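Local atomic coordinates of ABC transporter, substrate binding protein (Aeropyrum pernix, PDB entry 3EAF), a protein that probably captures a small solute outside the cell and hands it to a membrane ABC transporter, as related periplasmic-type binding proteins do. Residues A[10-13]-A[14-18]; A[63-66]-A[67-71]; A[181-184]-A[185-189]; A[189-192]-A[193-196]. All blocks are in the same frame, centred on the assembly; numbering follows the deposited sequence.

Contact 1 of 4, residues A[10-13]-A[14-18]; sequences LVDE and TGPTS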
loop_
_atom_site.group_PDB
_atom_site.type_symbol
_atom_site.label_atom_id
_atom_site.label_comp_id
_atom_site.label_asym_id
_atom_site.label_seq_id
_atom_site.Cartn_x
_atom_site.Cartn_y
_atom_site.Cartn_z
ATOM N N LEU A 10 8.795 -6.535 9.346
ATOM C CA LEU A 10 7.675 -6.389 10.264
ATOM C C LEU A 10 6.363 -6.626 9.515
ATOM O O LEU A 10 6.038 -5.901 8.574
ATOM C CB LEU A 10 7.701 -4.992 10.897
ATOM C CG LEU A 10 6.831 -4.728 12.126
ATOM C CD1 LEU A 10 7.474 -5.289 13.392
ATOM C CD2 LEU A 10 6.587 -3.231 12.261
ATOM N N VAL A 11 5.629 -7.657 9.919
ATOM C CA VAL A 11 4.420 -8.071 9.202
ATOM C C VAL A 11 3.225 -8.293 10.123
ATOM O O VAL A 11 3.381 -8.496 11.329
ATOM C CB VAL A 11 4.661 -9.344 8.335
ATOM C CG1 VAL A 11 5.648 -9.050 7.204
ATOM C CG2 VAL A 11 5.137 -10.537 9.182
ATOM N N ASP A 12 2.027 -8.240 9.546
ATOM C CA ASP A 12 0.828 -8.659 10.257
ATOM C C ASP A 12 0.299 -9.944 9.631
ATOM O O ASP A 12 -0.372 -9.913 8.599
ATOM C CB ASP A 12 -0.240 -7.558 10.237
ATOM C CG ASP A 12 -1.494 -7.948 11.002
ATOM O OD1 ASP A 12 -1.508 -9.043 11.609
ATOM O OD2 ASP A 12 -2.465 -7.161 11.000
ATOM N N GLU A 13 0.603 -11.072 10.264
ATOM C CA GLU A 13 0.165 -12.375 9.772
ATOM C C GLU A 13 -1.042 -12.945 10.515
ATOM O O GLU A 13 -1.681 -13.885 10.037
ATOM C CB GLU A 13 1.322 -13.372 9.833
ATOM C CG GLU A 13 2.432 -13.087 8.834
ATOM C CD GLU A 13 3.543 -14.115 8.888
ATOM O OE1 GLU A 13 3.774 -14.691 9.975
ATOM O OE2 GLU A 13 4.191 -14.349 7.841
ATOM N N THR A 14 -1.358 -12.375 11.674
ATOM C CA THR A 14 -2.372 -12.962 12.553
ATOM C C THR A 14 -3.377 -11.946 13.100
ATOM O O THR A 14 -4.365 -12.331 13.732
ATOM C CB THR A 14 -1.716 -13.702 13.750
ATOM O OG1 THR A 14 -0.761 -12.840 14.390
ATOM C CG2 THR A 14 -1.029 -14.992 13.282
ATOM N N GLY A 15 -3.120 -10.661 12.867
ATOM C CA GLY A 15 -3.967 -9.585 13.396
ATOM C C GLY A 15 -5.064 -9.087 12.464
ATOM O O GLY A 15 -5.410 -9.756 11.484
ATOM N N PRO A 16 -5.621 -7.896 12.760
ATOM C CA PRO A 16 -6.806 -7.384 12.060
ATOM C C PRO A 16 -6.555 -6.946 10.611
ATOM O O PRO A 16 -7.517 -6.693 9.875
ATOM C CB PRO A 16 -7.219 -6.187 12.914
ATOM C CG PRO A 16 -5.937 -5.713 13.516
ATOM C CD PRO A 16 -5.159 -6.962 13.804
ATOM N N THR A 17 -5.285 -6.846 10.210
ATOM C CA THR A 17 -4.955 -6.533 8.823
ATOM C C THR A 17 -4.225 -7.706 8.150
ATOM O O THR A 17 -3.598 -7.534 7.103
ATOM C CB THR A 17 -4.143 -5.214 8.673
ATOM O OG1 THR A 17 -2.839 -5.367 9.251
ATOM C CG2 THR A 17 -4.877 -4.011 9.306
ATOM N N SER A 18 -4.333 -8.899 8.740
ATOM C CA SER A 18 -3.728 -10.097 8.149
ATOM C C SER A 18 -4.476 -10.588 6.901
ATOM O O SER A 18 -3.932 -11.371 6.124
ATOM C CB SER A 18 -3.554 -11.222 9.178
ATOM O OG SER A 18 -4.781 -11.571 9.795
#
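The carboxylate of Asp12 reaches into the loop that follows and is gripped on both oxygens by Gly15 and Thr17. OD1 offers its syn lone pair to Gly15 N at 2.6 Å and takes a weak second bond from Thr14 N at 3.3 Å. OD2 receives two donors from Thr17. The backbone N lies 2.9 Å away, on the syn side but 31° out of the carboxylate plane, whereas the hydroxyl OG1 sits 2.5 Å from OD2 on the anti side and closer to that plane. With CG swung fully opposite the backbone N (chi1 -179°), the acid extends straight into the turn, and its bonds fix its rotation. Putting an alanine at Asp12 would probably leave the amides of Gly15 and Thr17 without their acceptor and let the turn shift. Thr17 OG1 is positioned in turn by Trp83, whose NE1 donates to it. Round the bend, Ser18 OG donates to Gly15 O at 2.6 Å, reinforcing the backbone bond from Ser18 N that closes a type I turn from Gly15 to Ser18. Ser18 also brings its CA to 3.4 Å from Asp12 O, a CH...O contact to a buried carbonyl that has no hydrogen-bond partner. Farther out, Thr14 OG1 bonds Asp56 and Glu13 OE2 meets Ser25 and Lys54. Together with the weak Asx turn from Asp12 to Thr14, this shapes the connection between strand 3-11 and helix 18-38, the first beta-alpha link of a periplasmic binding protein lobe.

Contact 2 of 4, residues A[63-66]-A[67-71]; sequences TAEE and YYREF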
loop_
_atom_site.group_PDB
_atom_site.type_symbol
_atom_site.label_atom_id
_atom_site.label_comp_id
_atom_site.label_asym_id
_atom_site.label_seq_id
_atom_site.Cartn_x
_atom_site.Cartn_y
_atom_site.Cartn_z
ATOM N N THR A 63 3.842 -4.014 20.439
ATOM C CA THR A 63 4.695 -5.034 19.830
ATOM C C THR A 63 5.581 -4.463 18.711
ATOM O O THR A 63 6.755 -4.828 18.609
ATOM C CB THR A 63 3.848 -6.221 19.302
ATOM O OG1 THR A 63 2.900 -6.614 20.302
ATOM C CG2 THR A 63 4.727 -7.417 18.977
ATOM N N ALA A 64 5.031 -3.566 17.889
ATOM C CA ALA A 64 5.823 -2.897 16.842
ATOM C C ALA A 64 7.081 -2.217 17.405
ATOM O O ALA A 64 8.183 -2.386 16.874
ATOM C CB ALA A 64 4.979 -1.880 16.104
ATOM N N GLU A 65 6.905 -1.446 18.477
ATOM C CA GLU A 65 8.022 -0.742 19.118
ATOM C C GLU A 65 9.022 -1.698 19.787
ATOM O O GLU A 65 10.228 -1.439 19.798
ATOM C CB GLU A 65 7.496 0.294 20.119
ATOM C CG GLU A 65 6.603 1.364 19.482
ATOM C CD GLU A 65 6.225 2.481 20.434
ATOM O OE1 GLU A 65 6.973 2.722 21.409
ATOM O OE2 GLU A 65 5.176 3.126 20.206
ATOM N N GLU A 66 8.520 -2.803 20.331
ATOM C CA GLU A 66 9.383 -3.839 20.909
ATOM C C GLU A 66 10.268 -4.524 19.853
ATOM O O GLU A 66 11.477 -4.696 20.058
ATOM C CB GLU A 66 8.543 -4.861 21.680
ATOM C CG GLU A 66 8.082 -4.342 23.046
ATOM C CD GLU A 66 6.866 -5.066 23.600
ATOM O OE1 GLU A 66 6.305 -5.949 22.915
ATOM O OE2 GLU A 66 6.465 -4.738 24.737
ATOM N N TYR A 67 9.667 -4.901 18.725
ATOM C CA TYR A 67 10.420 -5.513 17.629
ATOM C C TYR A 67 11.368 -4.537 16.937
ATOM O O TYR A 67 12.416 -4.949 16.432
ATOM C CB TYR A 67 9.488 -6.174 16.615
ATOM C CG TYR A 67 8.802 -7.425 17.118
ATOM C CD1 TYR A 67 9.442 -8.297 18.001
ATOM C CD2 TYR A 67 7.514 -7.755 16.695
ATOM C CE1 TYR A 67 8.810 -9.455 18.459
ATOM C CE2 TYR A 67 6.885 -8.912 17.136
ATOM C CZ TYR A 67 7.536 -9.751 18.024
ATOM O OH TYR A 67 6.916 -10.899 18.468
ATOM N N TYR A 68 11.008 -3.255 16.918
ATOM C CA TYR A 68 11.903 -2.221 16.393
ATOM C C TYR A 68 13.191 -2.137 17.210
ATOM O O TYR A 68 14.288 -2.109 16.650
ATOM C CB TYR A 68 11.242 -0.837 16.359
ATOM C CG TYR A 68 12.228 0.224 15.907
ATOM C CD1 TYR A 68 12.581 0.335 14.559
ATOM C CD2 TYR A 68 12.849 1.080 16.827
ATOM C CE1 TYR A 68 13.508 1.282 14.132
ATOM C CE2 TYR A 68 13.788 2.039 16.400
ATOM C CZ TYR A 68 14.107 2.130 15.054
ATOM O OH TYR A 68 15.015 3.064 14.606
ATOM N N ARG A 69 13.042 -2.084 18.534
ATOM C CA ARG A 69 14.190 -2.061 19.430
ATOM C C ARG A 69 15.044 -3.326 19.265
ATOM O O ARG A 69 16.260 -3.234 19.227
ATOM C CB ARG A 69 13.766 -1.820 20.886
ATOM C CG ARG A 69 13.220 -0.399 21.131
ATOM C CD ARG A 69 13.021 -0.070 22.616
ATOM N NE ARG A 69 12.064 -0.966 23.271
ATOM C CZ ARG A 69 10.750 -0.753 23.344
ATOM N NH1 ARG A 69 10.202 0.334 22.801
ATOM N NH2 ARG A 69 9.976 -1.634 23.965
ATOM N N GLU A 70 14.396 -4.483 19.114
ATOM C CA GLU A 70 15.084 -5.744 18.817
ATOM C C GLU A 70 15.861 -5.689 17.495
ATOM O O GLU A 70 17.035 -6.062 17.449
ATOM C CB GLU A 70 14.102 -6.926 18.799
ATOM C CG GLU A 70 14.772 -8.270 18.482
ATOM C CD GLU A 70 13.824 -9.467 18.523
ATOM O OE1 GLU A 70 12.634 -9.328 18.168
ATOM O OE2 GLU A 70 14.284 -10.569 18.890
ATOM N N PHE A 71 15.202 -5.242 16.425
ATOM C CA PHE A 71 15.866 -5.072 15.127
ATOM C C PHE A 71 17.129 -4.215 15.267
ATOM O O PHE A 71 18.194 -4.593 14.779
ATOM C CB PHE A 71 14.931 -4.420 14.091
ATOM C CG PHE A 71 13.835 -5.319 13.573
ATOM C CD1 PHE A 71 13.967 -6.704 13.572
ATOM C CD2 PHE A 71 12.675 -4.760 13.034
ATOM C CE1 PHE A 71 12.945 -7.517 13.069
ATOM C CE2 PHE A 71 11.651 -5.560 12.534
ATOM C CZ PHE A 71 11.785 -6.943 12.550
HETATM O O HOH W 1 7.645 1.247 23.458
#
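Thr63 turns its methyl CG2 opposite the backbone N, and Tyr67 turns its ring back toward the start of the helix (chi1 -70°), which lays the two side chains alongside each other, pointing the same way. CG2 of Thr63 meets the ring obliquely; CE2 is the closest ring atom, at 3.2 Å. Arg69 bends at chi3 (-61°), folding its guanidinium back over the preceding turn: one face lies over Glu65 O and Glu66 CA, with NH2 3.4 Å from Glu66 CG. These pairs are spaced three and four residues apart on helix 61-74, whose backbone bonds run from Tyr67 N to Thr63 O (2.9 Å) and on through Tyr68, Arg69 and Glu70. The helix packs against the parallel part of a sheet in an alpha/beta lobe, with Tyr68 and Phe71 both resting on Ile80 of strand 79-82. Glu65 and Arg69 meet through a water rather than directly: it donates to Glu65 OE1 at 2.6 Å and accepts from Arg69 NH1 at 2.8 Å, lying in the guanidinium plane at its edge. The second carboxylate oxygen, Glu65 OE2, forms a salt bridge with Lys90 of helix 85-98.

Contact 3 of 4, residues A[181-184]-A[185-189]; sequences LRAT and EADAE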
loop_
_atom_site.group_PDB
_atom_site.type_symbol
_atom_site.label_atom_id
_atom_site.label_comp_id
_atom_site.label_asym_id
_atom_site.label_seq_id
_atom_site.Cartn_x
_atom_site.Cartn_y
_atom_site.Cartn_z
ATOM N N LEU A 181 -12.539 -1.203 11.652
ATOM C CA LEU A 181 -11.563 -2.052 10.960
ATOM C C LEU A 181 -11.911 -3.536 11.120
ATOM O O LEU A 181 -11.708 -4.338 10.198
ATOM C CB LEU A 181 -10.148 -1.776 11.481
ATOM C CG LEU A 181 -8.954 -2.498 10.835
ATOM C CD1 LEU A 181 -8.630 -1.914 9.450
ATOM C CD2 LEU A 181 -7.734 -2.433 11.757
ATOM N N ARG A 182 -12.443 -3.889 12.289
ATOM C CA ARG A 182 -12.854 -5.262 12.588
ATOM C C ARG A 182 -14.372 -5.420 12.459
ATOM O O ARG A 182 -14.991 -6.183 13.201
ATOM C CB ARG A 182 -12.414 -5.659 14.001
ATOM C CG ARG A 182 -10.921 -5.595 14.268
ATOM C CD ARG A 182 -10.668 -5.477 15.773
ATOM N NE ARG A 182 -9.258 -5.247 16.091
ATOM C CZ ARG A 182 -8.664 -4.055 16.108
ATOM N NH1 ARG A 182 -9.341 -2.950 15.814
ATOM N NH2 ARG A 182 -7.377 -3.968 16.413
ATOM N N ALA A 183 -14.957 -4.705 11.500
ATOM C CA ALA A 183 -16.399 -4.692 11.277
ATOM C C ALA A 183 -17.027 -6.080 11.190
ATOM O O ALA A 183 -16.519 -6.960 10.500
ATOM C CB ALA A 183 -16.721 -3.905 10.008
ATOM N N THR A 184 -18.141 -6.255 11.892
ATOM C CA THR A 184 -19.002 -7.419 11.705
ATOM C C THR A 184 -19.940 -7.152 10.527
ATOM O O THR A 184 -20.016 -6.023 10.028
ATOM C CB THR A 184 -19.857 -7.691 12.958
ATOM O OG1 THR A 184 -20.735 -6.581 13.185
ATOM C CG2 THR A 184 -18.978 -7.898 14.197
ATOM N N GLU A 185 -20.659 -8.185 10.095
ATOM C CA GLU A 185 -21.715 -8.041 9.093
ATOM C C GLU A 185 -22.766 -7.006 9.536
ATOM O O GLU A 185 -23.224 -6.179 8.734
ATOM C CB GLU A 185 -22.364 -9.403 8.837
ATOM C CG GLU A 185 -23.403 -9.410 7.727
ATOM C CD GLU A 185 -24.075 -10.762 7.575
ATOM O OE1 GLU A 185 -24.655 -11.259 8.562
ATOM O OE2 GLU A 185 -24.026 -11.324 6.461
ATOM N N ALA A 186 -23.123 -7.051 10.823
ATOM C CA ALA A 186 -24.083 -6.117 11.400
ATOM C C ALA A 186 -23.588 -4.671 11.352
ATOM O O ALA A 186 -24.378 -3.761 11.065
ATOM C CB ALA A 186 -24.428 -6.516 12.830
ATOM N N ASP A 187 -22.301 -4.466 11.649
ATOM C CA ASP A 187 -21.672 -3.142 11.549
ATOM C C ASP A 187 -21.779 -2.598 10.132
ATOM O O ASP A 187 -22.108 -1.424 9.938
ATOM C CB ASP A 187 -20.188 -3.191 11.923
ATOM C CG ASP A 187 -19.947 -3.486 13.390
ATOM O OD1 ASP A 187 -20.781 -3.129 14.256
ATOM O OD2 ASP A 187 -18.896 -4.078 13.674
ATOM N N ALA A 188 -21.479 -3.460 9.158
ATOM C CA ALA A 188 -21.540 -3.122 7.736
ATOM C C ALA A 188 -22.952 -2.766 7.276
ATOM O O ALA A 188 -23.137 -1.806 6.524
ATOM C CB ALA A 188 -20.982 -4.270 6.895
ATOM N N GLU A 189 -23.937 -3.547 7.714
ATOM C CA GLU A 189 -25.334 -3.279 7.378
ATOM C C GLU A 189 -25.860 -2.003 8.047
ATOM O O GLU A 189 -26.590 -1.232 7.419
ATOM C CB GLU A 189 -26.224 -4.483 7.695
ATOM C CG GLU A 189 -26.005 -5.662 6.747
ATOM C CD GLU A 189 -26.964 -6.820 6.989
ATOM O OE1 GLU A 189 -27.970 -6.632 7.712
ATOM O OE2 GLU A 189 -26.704 -7.927 6.454
#
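Thr184 and Asp187 exchange a reciprocal pair of hydrogen bonds, a capping box that opens helix 185-196. Thr184, the N-cap, has the most surface buried here. Its OG1 stands between its own backbone N and carbonyl carbon (chi1 63°), which aims the oxygen forward into the first turn, where it accepts from Asp187 N at 3.0 Å in a nearly straight bond. In return Asp187 leans back toward the cap (chi1 -68°), and its OD2 takes the N-H of Thr184 at 2.9 Å. That donor comes from above the carboxylate plane, 36° out of it, and the bond is almost linear at the hydrogen. The two side chains thus cross over one another and satisfy two backbone amides at the helix start. Asp187 OD1 has a separate task, a salt bridge to Arg190 NH1 one turn further on. An asparagine in place of Asp187 would probably weaken the hold on Arg190, leaving that guanidinium without its negative mate, and would lose a charge likely to suit the positive end of the helix dipole. Glu185, next in buried surface, touches Thr184 C with its CB, while its carboxylate extends away. Ala188 N bonds Thr184 O at 3.1 Å, starting the regular helical pattern, and Ala183 CB lies 4.0 Å from Asp187 CB. The cap follows the loop after strand 171-178, and its inner side rests on helix 209-222: Ala183 touches Ser211, and Ala188 packs on Leu214 and Ala218.

Contact 4 of 4, residues A[189-192]-A[193-196]; sequences ERIA and REML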
loop_
_atom_site.group_PDB
_atom_site.type_symbol
_atom_site.label_atom_id
_atom_site.label_comp_id
_atom_site.label_asym_id
_atom_site.label_seq_id
_atom_site.Cartn_x
_atom_site.Cartn_y
_atom_site.Cartn_z
ATOM N N GLU A 189 -23.937 -3.547 7.714
ATOM C CA GLU A 189 -25.334 -3.279 7.378
ATOM C C GLU A 189 -25.860 -2.003 8.047
ATOM O O GLU A 189 -26.590 -1.232 7.419
ATOM C CB GLU A 189 -26.224 -4.483 7.695
ATOM C CG GLU A 189 -26.005 -5.662 6.747
ATOM C CD GLU A 189 -26.964 -6.820 6.989
ATOM O OE1 GLU A 189 -27.970 -6.632 7.712
ATOM O OE2 GLU A 189 -26.704 -7.927 6.454
ATOM N N ARG A 190 -25.463 -1.779 9.300
ATOM C CA ARG A 190 -25.824 -0.561 10.025
ATOM C C ARG A 190 -25.305 0.675 9.293
ATOM O O ARG A 190 -26.039 1.652 9.120
ATOM C CB ARG A 190 -25.294 -0.594 11.468
ATOM C CG ARG A 190 -25.672 0.636 12.312
ATOM C CD ARG A 190 -25.112 0.583 13.737
ATOM N NE ARG A 190 -23.655 0.750 13.770
ATOM C CZ ARG A 190 -22.791 -0.219 14.067
ATOM N NH1 ARG A 190 -23.223 -1.441 14.386
ATOM N NH2 ARG A 190 -21.486 0.036 14.060
ATOM N N ILE A 191 -24.045 0.618 8.862
ATOM C CA ILE A 191 -23.417 1.722 8.129
ATOM C C ILE A 191 -24.075 1.914 6.767
ATOM O O ILE A 191 -24.337 3.039 6.367
ATOM C CB ILE A 191 -21.868 1.533 7.981
ATOM C CG1 ILE A 191 -21.164 1.685 9.333
ATOM C CG2 ILE A 191 -21.261 2.498 6.943
ATOM C CD1 ILE A 191 -21.586 2.903 10.163
ATOM N N ALA A 192 -24.340 0.814 6.065
ATOM C CA ALA A 192 -25.010 0.885 4.766
ATOM C C ALA A 192 -26.389 1.544 4.890
ATOM O O ALA A 192 -26.766 2.365 4.052
ATOM C CB ALA A 192 -25.126 -0.491 4.138
ATOM N N ARG A 193 -27.126 1.179 5.939
ATOM C CA ARG A 193 -28.449 1.758 6.213
ATOM C C ARG A 193 -28.383 3.236 6.621
ATOM O O ARG A 193 -29.250 4.021 6.242
ATOM C CB ARG A 193 -29.211 0.922 7.255
ATOM C CG ARG A 193 -29.835 -0.334 6.659
ATOM C CD ARG A 193 -30.727 -1.085 7.632
ATOM N NE ARG A 193 -31.410 -2.204 6.975
ATOM C CZ ARG A 193 -31.033 -3.480 7.045
ATOM N NH1 ARG A 193 -31.733 -4.408 6.402
ATOM N NH2 ARG A 193 -29.964 -3.840 7.754
ATOM N N GLU A 194 -27.348 3.611 7.375
ATOM C CA GLU A 194 -27.089 5.021 7.694
ATOM C C GLU A 194 -26.825 5.842 6.431
ATOM O O GLU A 194 -27.375 6.928 6.267
ATOM C CB GLU A 194 -25.890 5.164 8.631
ATOM C CG GLU A 194 -26.172 4.879 10.081
ATOM C CD GLU A 194 -24.916 4.917 10.934
ATOM O OE1 GLU A 194 -23.870 5.415 10.457
ATOM O OE2 GLU A 194 -24.973 4.441 12.089
HETATM N N MSE A 195 -25.980 5.318 5.546
HETATM C CA MSE A 195 -25.653 5.998 4.288
HETATM C C MSE A 195 -26.840 6.071 3.337
HETATM O O MSE A 195 -27.017 7.064 2.632
HETATM C CB MSE A 195 -24.466 5.330 3.596
HETATM C CG MSE A 195 -23.175 5.441 4.380
HETATM SE SE MSE A 195 -21.631 4.788 3.405
HETATM C CE MSE A 195 -22.331 3.035 2.887
ATOM N N LEU A 196 -27.654 5.021 3.336
ATOM C CA LEU A 196 -28.858 4.959 2.514
ATOM C C LEU A 196 -29.764 6.182 2.713
ATOM O O LEU A 196 -30.323 6.702 1.751
ATOM C CB LEU A 196 -29.616 3.652 2.786
ATOM C CG LEU A 196 -30.874 3.293 1.990
ATOM C CD1 LEU A 196 -30.607 3.224 0.491
ATOM C CD2 LEU A 196 -31.446 1.983 2.496
HETATM O O HOH W 2 -23.193 3.449 13.780
#
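The closing turns of helix 185-196 carry two pairs of opposite charges spaced four residues apart, Glu189 with Arg193 and Arg190 with Glu194. In the first, the side chains run alongside each other in the same direction. Arg193, extended from CG to NE, presents NH2 to Glu189 OE1 at 3.4 Å, a weak hydrogen bond within a salt bridge. The carboxylate oxygen sits at the guanidinium edge, near its plane, although the two flat groups are turned 68° apart. Lys221 lies near the same oxygen as a long, weak ion pair. Arg190 and Glu194 also lie side by side but do not join directly. A water bridges them, accepting from Arg190 NE at 2.7 Å and donating to Glu194 OE2 at 2.6 Å, while the far end of the guanidinium is held by Asp187. The other oxygen, Glu194 OE1, rests 3.4 Å from Ile191 CD1, so a charged group is packed against an aliphatic branch. On the inner side selenomethionine Met195 bends at chi3 (-51°), curling its CE back over the preceding turn to 3.9 Å from Ala192 CA and 4.2 Å from Ile191 CG2. Backbone bonds from Arg193, Glu194, Met195 and Leu196 to the carbonyls four residues earlier continue the regular alpha-helical pattern. The helix lies against its own sheet and a neighbour: Ile191, Glu194 and Met195 touch Tyr177 of strand 171-178, whereas Ile191 meets Leu215, and Ala192 and Arg193 meet Val222, on helix 209-222.

In the fold
Contacts 1 and 2 belong to the lobe built on the sheet containing strand 3-11; contacts 3 and 4 to the lobe with strand 171-178. Within the first, Leu10 CD1 packs 3.9 Å from Tyr67 CB, joining strand to helix 61-74. Contact 3 covers the loop and first turn starting helix 185-196, contact 4 its later turns; they share Glu189, centres 10 Å apart. The lobes touch, among other atoms, where Pro16 CB of contact 1 lies 4.0 Å from Leu181 CD2 of contact 3. A glycerol, probably from the crystallisation liquor, lies about 4 Å from the Thr17 side chain and may mark the interlobe cleft. All four lie away from the magnesium site of Glu325, Asp340 and Tyr341.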